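Local atomic coordinates of Phenolphthiocerol/phthiocerol polyketide synthase subunit C (Mycobacterium tuberculosis H37Rv, PDB entry 8QZI), a protein that probably extends acyl chains carried on its phosphopantetheine-bearing carrier domain during the synthesis of phthiocerol and phenolphthiocerol lipids. Residues D70-H75 / P112-L117; A40-L45 / L99-P104. All coordinates share one frame; numbering follows the deposited sequence.

Contact 1: residues D70-H75 / P112-L117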
ATOM      1  N   ASP F  70     -19.371  14.348   5.998  1.00200.78           N
ATOM      2  CA  ASP F  70     -19.458  15.451   5.057  1.00186.68           C
ATOM      3  C   ASP F  70     -19.603  14.954   3.623  1.00170.18           C
ATOM      4  O   ASP F  70     -19.376  13.775   3.336  1.00173.99           O
ATOM      5  CB  ASP F  70     -18.227  16.343   5.180  1.00189.63           C
ATOM      6  CG  ASP F  70     -18.409  17.441   6.204  1.00197.65           C
ATOM      7  OD1 ASP F  70     -19.416  18.178   6.116  1.00199.03           O
ATOM      8  OD2 ASP F  70     -17.550  17.562   7.103  1.00203.98           O
ATOM      9  N   PRO F  71     -19.999  15.834   2.706  1.00156.77           N
ATOM     10  CA  PRO F  71     -20.082  15.467   1.291  1.00154.53           C
ATOM     11  C   PRO F  71     -18.748  15.648   0.577  1.00163.20           C
ATOM     12  O   PRO F  71     -17.880  16.414   0.999  1.00168.02           O
ATOM     13  CB  PRO F  71     -21.130  16.444   0.737  1.00139.56           C
ATOM     14  CG  PRO F  71     -21.536  17.342   1.912  1.00141.55           C
ATOM     15  CD  PRO F  71     -20.476  17.202   2.941  1.00148.51           C
ATOM     16  N   ILE F  72     -18.607  14.924  -0.536  1.00161.42           N
ATOM     17  CA  ILE F  72     -17.367  14.873  -1.308  1.00171.62           C
ATOM     18  C   ILE F  72     -17.693  15.121  -2.776  1.00173.32           C
ATOM     19  O   ILE F  72     -18.596  14.486  -3.332  1.00176.90           O
ATOM     20  CB  ILE F  72     -16.642  13.523  -1.127  1.00174.30           C
ATOM     21  CG1 ILE F  72     -15.694  13.246  -2.296  1.00173.09           C
ATOM     22  CG2 ILE F  72     -17.643  12.381  -0.947  1.00174.97           C
ATOM     23  CD1 ILE F  72     -15.201  11.818  -2.339  1.00171.04           C
ATOM     24  N   ASP F  73     -16.956  16.038  -3.405  1.00163.63           N
ATOM     25  CA  ASP F  73     -17.206  16.354  -4.804  1.00147.42           C
ATOM     26  C   ASP F  73     -16.796  15.180  -5.694  1.00139.15           C
ATOM     27  O   ASP F  73     -16.117  14.243  -5.265  1.00137.02           O
ATOM     28  CB  ASP F  73     -16.476  17.640  -5.203  1.00142.49           C
ATOM     29  CG  ASP F  73     -14.994  17.431  -5.439  1.00142.14           C
ATOM     30  OD1 ASP F  73     -14.622  17.069  -6.574  1.00140.93           O
ATOM     31  OD2 ASP F  73     -14.200  17.640  -4.496  1.00144.18           O
ATOM     32  N   HIS F  74     -17.230  15.239  -6.953  1.00130.11           N
ATOM     33  CA  HIS F  74     -17.097  14.137  -7.901  1.00124.91           C
ATOM     34  C   HIS F  74     -15.881  14.272  -8.814  1.00116.99           C
ATOM     35  O   HIS F  74     -15.649  13.386  -9.647  1.00105.65           O
ATOM     36  CB  HIS F  74     -18.381  14.024  -8.745  1.00125.24           C
ATOM     37  CG  HIS F  74     -19.612  13.713  -7.941  1.00126.30           C
ATOM     38  ND1 HIS F  74     -20.287  12.514  -8.041  1.00125.78           N
ATOM     39  CD2 HIS F  74     -20.285  14.443  -7.019  1.00129.14           C
ATOM     40  CE1 HIS F  74     -21.319  12.518  -7.216  1.00126.92           C
ATOM     41  NE2 HIS F  74     -21.340  13.676  -6.582  1.00128.37           N
ATOM     42  N   HIS F  75     -15.102  15.354  -8.668  1.00125.25           N
ATOM     43  CA  HIS F  75     -13.895  15.621  -9.445  1.00131.91           C
ATOM     44  C   HIS F  75     -12.657  15.691  -8.552  1.00135.44           C
ATOM     45  O   HIS F  75     -11.679  16.361  -8.892  1.00141.76           O
ATOM     46  CB  HIS F  75     -14.032  16.921 -10.240  1.00137.53           C
ATOM     47  CG  HIS F  75     -15.051  16.866 -11.338  1.00143.46           C
ATOM     48  ND1 HIS F  75     -15.671  15.697 -11.725  1.00143.98           N
ATOM     49  CD2 HIS F  75     -15.554  17.840 -12.135  1.00146.98           C
ATOM     50  CE1 HIS F  75     -16.513  15.953 -12.711  1.00145.32           C
ATOM     51  NE2 HIS F  75     -16.461  17.245 -12.980  1.00146.79           N
ATOM     52  N   PRO F 112     -10.283   8.237 -12.661  1.00115.78           N
ATOM     53  CA  PRO F 112      -9.812   9.623 -12.846  1.00122.41           C
ATOM     54  C   PRO F 112      -9.798  10.429 -11.566  1.00131.07           C
ATOM     55  O   PRO F 112      -8.834  11.159 -11.298  1.00139.23           O
ATOM     56  CB  PRO F 112     -10.813  10.196 -13.859  1.00106.81           C
ATOM     57  CG  PRO F 112     -11.262   9.030 -14.621  1.00102.79           C
ATOM     58  CD  PRO F 112     -11.354   7.907 -13.619  1.00111.28           C
ATOM     59  N   THR F 113     -10.846  10.305 -10.762  1.00145.79           N
ATOM     60  CA  THR F 113     -10.969  11.084  -9.542  1.00154.20           C
ATOM     61  C   THR F 113     -11.746  10.299  -8.501  1.00152.64           C
ATOM     62  O   THR F 113     -11.260   9.301  -7.959  1.00150.56           O
ATOM     63  CB  THR F 113     -11.676  12.408  -9.830  1.00166.26           C
ATOM     64  OG1 THR F 113     -12.922  12.145 -10.490  1.00168.35           O
ATOM     65  CG2 THR F 113     -10.806  13.302 -10.715  1.00172.79           C
ATOM     66  N   ILE F 114     -12.962  10.758  -8.227  1.00145.88           N
ATOM     67  CA  ILE F 114     -13.883  10.087  -7.319  1.00142.49           C
ATOM     68  C   ILE F 114     -15.052   9.476  -8.088  1.00131.21           C
ATOM     69  O   ILE F 114     -15.256   8.263  -8.060  1.00133.51           O
ATOM     70  CB  ILE F 114     -14.373  11.050  -6.212  1.00143.91           C
ATOM     71  CG1 ILE F 114     -15.712  10.578  -5.616  1.00138.62           C
ATOM     72  CG2 ILE F 114     -14.450  12.474  -6.738  1.00142.62           C
ATOM     73  CD1 ILE F 114     -16.930  11.359  -6.072  1.00131.92           C
ATOM     74  N   SER F 115     -15.818  10.303  -8.804  1.00130.18           N
ATOM     75  CA  SER F 115     -16.999   9.854  -9.529  1.00122.36           C
ATOM     76  C   SER F 115     -16.787   9.844 -11.033  1.00127.59           C
ATOM     77  O   SER F 115     -17.714  10.131 -11.792  1.00131.01           O
ATOM     78  CB  SER F 115     -18.214  10.715  -9.199  1.00123.77           C
ATOM     79  OG  SER F 115     -19.228  10.549 -10.180  1.00122.10           O
ATOM     80  N   ASP F 116     -15.574   9.542 -11.483  1.00123.36           N
ATOM     81  CA  ASP F 116     -15.380   9.069 -12.846  1.00128.80           C
ATOM     82  C   ASP F 116     -15.167   7.559 -12.886  1.00131.36           C
ATOM     83  O   ASP F 116     -14.538   7.028 -13.809  1.00130.45           O
ATOM     84  CB  ASP F 116     -14.246   9.821 -13.534  1.00129.97           C
ATOM     85  CG  ASP F 116     -14.739  10.627 -14.721  1.00131.14           C
ATOM     86  OD1 ASP F 116     -14.699  10.115 -15.864  1.00132.09           O
ATOM     87  OD2 ASP F 116     -15.213  11.761 -14.501  1.00131.80           O
ATOM     88  N   LEU F 117     -15.658   6.864 -11.858  1.00129.06           N
ATOM     89  CA  LEU F 117     -16.263   5.553 -12.031  1.00128.59           C
ATOM     90  C   LEU F 117     -17.724   5.677 -12.438  1.00127.65           C
ATOM     91  O   LEU F 117     -18.507   4.747 -12.218  1.00133.48           O
ATOM     92  CB  LEU F 117     -16.143   4.711 -10.761  1.00126.87           C
ATOM     93  CG  LEU F 117     -14.807   4.511 -10.043  1.00123.02           C
ATOM     94  CD1 LEU F 117     -14.786   5.348  -8.779  1.00125.64           C
ATOM     95  CD2 LEU F 117     -14.547   3.040  -9.714  1.00117.20           C
TER

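Contact 2: residues A40-L45 / L99-P104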
ATOM      1  N   ALA F  40     -26.143  -7.050  -4.031  1.00157.71           N
ATOM      2  CA  ALA F  40     -25.879  -7.366  -5.440  1.00144.25           C
ATOM      3  C   ALA F  40     -27.187  -7.191  -6.210  1.00147.54           C
ATOM      4  O   ALA F  40     -27.811  -6.124  -6.105  1.00146.84           O
ATOM      5  CB  ALA F  40     -25.236  -8.745  -5.538  1.00135.14           C
ATOM      6  N   GLN F  41     -27.632  -8.184  -6.983  1.00162.34           N
ATOM      7  CA  GLN F  41     -28.811  -8.081  -7.845  1.00171.75           C
ATOM      8  C   GLN F  41     -28.608  -7.059  -8.971  1.00169.62           C
ATOM      9  O   GLN F  41     -29.569  -6.487  -9.495  1.00179.21           O
ATOM     10  CB  GLN F  41     -30.088  -7.817  -7.024  1.00178.17           C
ATOM     11  CG  GLN F  41     -30.597  -6.382  -6.846  1.00176.76           C
ATOM     12  CD  GLN F  41     -31.959  -6.345  -6.133  1.00181.42           C
ATOM     13  OE1 GLN F  41     -32.464  -7.377  -5.692  1.00187.88           O
ATOM     14  NE2 GLN F  41     -32.552  -5.160  -6.025  1.00179.47           N
ATOM     15  N   LEU F  42     -27.345  -6.865  -9.371  1.00149.05           N
ATOM     16  CA  LEU F  42     -26.937  -6.051 -10.521  1.00128.74           C
ATOM     17  C   LEU F  42     -27.669  -4.717 -10.618  1.00113.73           C
ATOM     18  O   LEU F  42     -27.839  -4.022  -9.612  1.00111.25           O
ATOM     19  CB  LEU F  42     -27.111  -6.838 -11.825  1.00120.75           C
ATOM     20  CG  LEU F  42     -25.935  -6.710 -12.809  1.00110.43           C
ATOM     21  CD1 LEU F  42     -26.307  -5.964 -14.101  1.00105.12           C
ATOM     22  CD2 LEU F  42     -24.749  -6.041 -12.104  1.00107.27           C
ATOM     23  N   ASP F  43     -28.072  -4.335 -11.834  1.00109.02           N
ATOM     24  CA  ASP F  43     -28.704  -3.032 -12.038  1.00107.10           C
ATOM     25  C   ASP F  43     -29.729  -2.720 -10.943  1.00117.87           C
ATOM     26  O   ASP F  43     -29.667  -1.661 -10.312  1.00120.37           O
ATOM     27  CB  ASP F  43     -29.344  -2.952 -13.433  1.00104.61           C
ATOM     28  CG  ASP F  43     -29.904  -4.284 -13.917  1.00118.15           C
ATOM     29  OD1 ASP F  43     -29.188  -4.978 -14.668  1.00115.16           O
ATOM     30  OD2 ASP F  43     -31.054  -4.636 -13.553  1.00115.82           O
ATOM     31  N   ALA F  44     -30.676  -3.634 -10.693  1.00123.90           N
ATOM     32  CA  ALA F  44     -31.692  -3.410  -9.665  1.00122.20           C
ATOM     33  C   ALA F  44     -32.492  -2.141  -9.933  1.00118.08           C
ATOM     34  O   ALA F  44     -33.481  -2.169 -10.672  1.00119.82           O
ATOM     35  CB  ALA F  44     -31.045  -3.318  -8.286  1.00120.49           C
ATOM     36  N   LEU F  45     -32.077  -1.033  -9.308  1.00117.67           N
ATOM     37  CA  LEU F  45     -32.554   0.311  -9.629  1.00117.35           C
ATOM     38  C   LEU F  45     -32.558   0.518 -11.140  1.00120.20           C
ATOM     39  O   LEU F  45     -33.614   0.458 -11.780  1.00123.08           O
ATOM     40  CB  LEU F  45     -31.670   1.361  -8.925  1.00120.37           C
ATOM     41  CG  LEU F  45     -31.994   2.867  -8.929  1.00120.86           C
ATOM     42  CD1 LEU F  45     -31.147   3.647  -7.910  1.00110.99           C
ATOM     43  CD2 LEU F  45     -31.836   3.471 -10.315  1.00117.40           C
ATOM     44  N   LEU F  99     -23.306  -3.540  -7.073  1.00136.86           N
ATOM     45  CA  LEU F  99     -23.561  -3.855  -8.472  1.00145.99           C
ATOM     46  C   LEU F  99     -23.093  -5.281  -8.717  1.00149.12           C
ATOM     47  O   LEU F  99     -21.888  -5.553  -8.733  1.00145.28           O
ATOM     48  CB  LEU F  99     -22.837  -2.862  -9.372  1.00151.58           C
ATOM     49  CG  LEU F  99     -22.675  -1.494  -8.705  1.00154.24           C
ATOM     50  CD1 LEU F  99     -21.950  -0.519  -9.615  1.00154.71           C
ATOM     51  CD2 LEU F  99     -24.027  -0.929  -8.267  1.00157.37           C
ATOM     52  N   GLY F 100     -24.043  -6.191  -8.903  1.00147.00           N
ATOM     53  CA  GLY F 100     -23.758  -7.616  -8.927  1.00147.85           C
ATOM     54  C   GLY F 100     -22.804  -8.076 -10.007  1.00138.39           C
ATOM     55  O   GLY F 100     -22.975  -9.161 -10.575  1.00147.64           O
ATOM     56  N   ILE F 101     -21.798  -7.260 -10.298  1.00138.19           N
ATOM     57  CA  ILE F 101     -20.748  -7.603 -11.245  1.00134.07           C
ATOM     58  C   ILE F 101     -19.433  -7.731 -10.478  1.00143.51           C
ATOM     59  O   ILE F 101     -19.269  -7.209  -9.372  1.00118.40           O
ATOM     60  CB  ILE F 101     -20.631  -6.575 -12.399  1.00124.05           C
ATOM     61  CG1 ILE F 101     -21.002  -5.159 -11.934  1.00118.71           C
ATOM     62  CG2 ILE F 101     -21.487  -6.983 -13.592  1.00124.49           C
ATOM     63  CD1 ILE F 101     -20.121  -4.062 -12.521  1.00113.82           C
ATOM     64  N   THR F 102     -18.491  -8.457 -11.078  1.00149.22           N
ATOM     65  CA  THR F 102     -17.151  -8.656 -10.532  1.00155.37           C
ATOM     66  C   THR F 102     -16.155  -8.007 -11.486  1.00153.27           C
ATOM     67  O   THR F 102     -15.975  -8.479 -12.615  1.00158.77           O
ATOM     68  CB  THR F 102     -16.853 -10.145 -10.343  1.00167.23           C
ATOM     69  OG1 THR F 102     -17.223 -10.547  -9.019  1.00170.02           O
ATOM     70  CG2 THR F 102     -15.374 -10.445 -10.568  1.00173.20           C
ATOM     71  N   LEU F 103     -15.516  -6.931 -11.041  1.00147.81           N
ATOM     72  CA  LEU F 103     -14.606  -6.135 -11.854  1.00143.05           C
ATOM     73  C   LEU F 103     -13.301  -5.886 -11.113  1.00137.02           C
ATOM     74  O   LEU F 103     -13.187  -6.173  -9.919  1.00120.60           O
ATOM     75  CB  LEU F 103     -15.268  -4.806 -12.258  1.00130.48           C
ATOM     76  CG  LEU F 103     -15.595  -4.684 -13.749  1.00115.68           C
ATOM     77  CD1 LEU F 103     -14.999  -3.405 -14.311  1.00113.56           C
ATOM     78  CD2 LEU F 103     -15.076  -5.891 -14.508  1.00119.94           C
ATOM     79  N   PRO F 104     -12.294  -5.329 -11.798  1.00155.48           N
ATOM     80  CA  PRO F 104     -10.911  -5.424 -11.307  1.00164.11           C
ATOM     81  C   PRO F 104     -10.673  -4.732  -9.971  1.00162.95           C
ATOM     82  O   PRO F 104     -11.378  -3.800  -9.572  1.00164.42           O
ATOM     83  CB  PRO F 104     -10.098  -4.753 -12.421  1.00168.43           C
ATOM     84  CG  PRO F 104     -11.071  -3.851 -13.106  1.00164.50           C
ATOM     85  CD  PRO F 104     -12.369  -4.593 -13.072  1.00160.21           C
TER

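Contact 1: residues D70-H75 / P112-L117
Thr-113 and Ser-115 both grip the backbone carbonyl of His-74. Thr-113 OG1 donates to His-74 O at 3.1 Å, its hydrogen-bond direction tilted moderately from the carbonyl plane. Ser-115 N binds His-74 O at 3.2 Å, from above that plane. A third donor, His-75 ND1, reaches His-74 O at 3.1 Å from within its own loop, nearly perpendicular to the C=O bond. Three donors thus share one oxygen, which probably helps hold this peptide in place. Thr-113 OG1 sits between its backbone N and carbonyl carbon (chi1 54°). That torsion leaves CG2 to pack against the carbonyl group of His-75.

The ring of His-74 meets Ser-115 at its edge. Ser-115 OG lies in the ring plane, 3.1 Å from His-74 ND1. Next to these polar groups, Ile-72 and Ile-114 reach toward each other tip to tip, with Ile-72 CD1 3.5 Å from Ile-114 CG1. Both isoleucines also touch Leu-78, and Ala-55 of helix 52-66 backs His-74 and Ser-115.

One shell out, Asp-73 OD1 accepts from His-75 N at 2.7 Å. This Asx turn probably helps set the bend at His-74. The contact packs the long loop between helices 52-66 and 85-98 against the Pro-Thr-Ile segment before helix 119-124, consistent with a carrier-protein helical bundle of the phosphopantetheine-attachment family.

Contact 2: residues A40-L45 / L99-P104
Leu-42 sets one methyl over a face of the flat peptide group that joins Leu-99 to Gly-100. The methyl stands almost directly above the nitrogen, with Leu-42 CD2 3.3 Å from Gly-100 N. Leu-42 CD2 also touches Gly-100 C, at 3.5 Å. On the other side of this peptide plane lies the methyl of Ala-40. It is shifted off the face, with Ala-40 CB 3.9 Å from Gly-100 CA. Leu-42 N lies beside Gly-100 N, 3.4 Å away, and as both are donors they do not bond. Segment 40-45 thus meets this peptide through methyl groups and its backbone.

Gly-100 follows the end of helix 85-98, and Leu-99 is the first residue to leave helical geometry. In acyl carrier protein domains this helix carries the prosthetic group at its start, so the contact lies by its far end. There the N-terminal arm, running toward helix 52-66, passes close beside Gly-100, where the chain leaves helix 85-98.

Beyond the peptide, Leu-42 CD2 also reaches Ile-101. The distance from Leu-42 CD2 to Ile-101 CG2 is 3.7 Å, a plain apolar touch. The first torsion of Leu-42 is far from a staggered value (chi1 -136°), so its exact pose is less certain. Leu-99 is turned away from 40-45. It packs on Leu-54 of helix 52-66 and on Leu-121 of helix 119-124. Ile-101 leans on Arg-124, and Leu-103 N is held by Glu-96 OE2 of helix 85-98.

From the N terminus, the chain first passes 40-45, one half of contact 2. It then forms helix 52-66 and reaches 70-75, the first half of contact 1. Helix 85-98 follows, and 99-104 closes contact 2 around helices 52-66 and 85-98. Segment 112-117 then closes contact 1 around helix 85-98 and leads to helix 119-124. The two closures therefore cross rather than nest. Their centres are 20 Å apart, on opposite sides of the chain's centre, and their nearest atoms are about 7 Å apart. Contact 1 ties two inter-helix loops together, while contact 2 ties the N-terminal arm to the exit of helix 85-98.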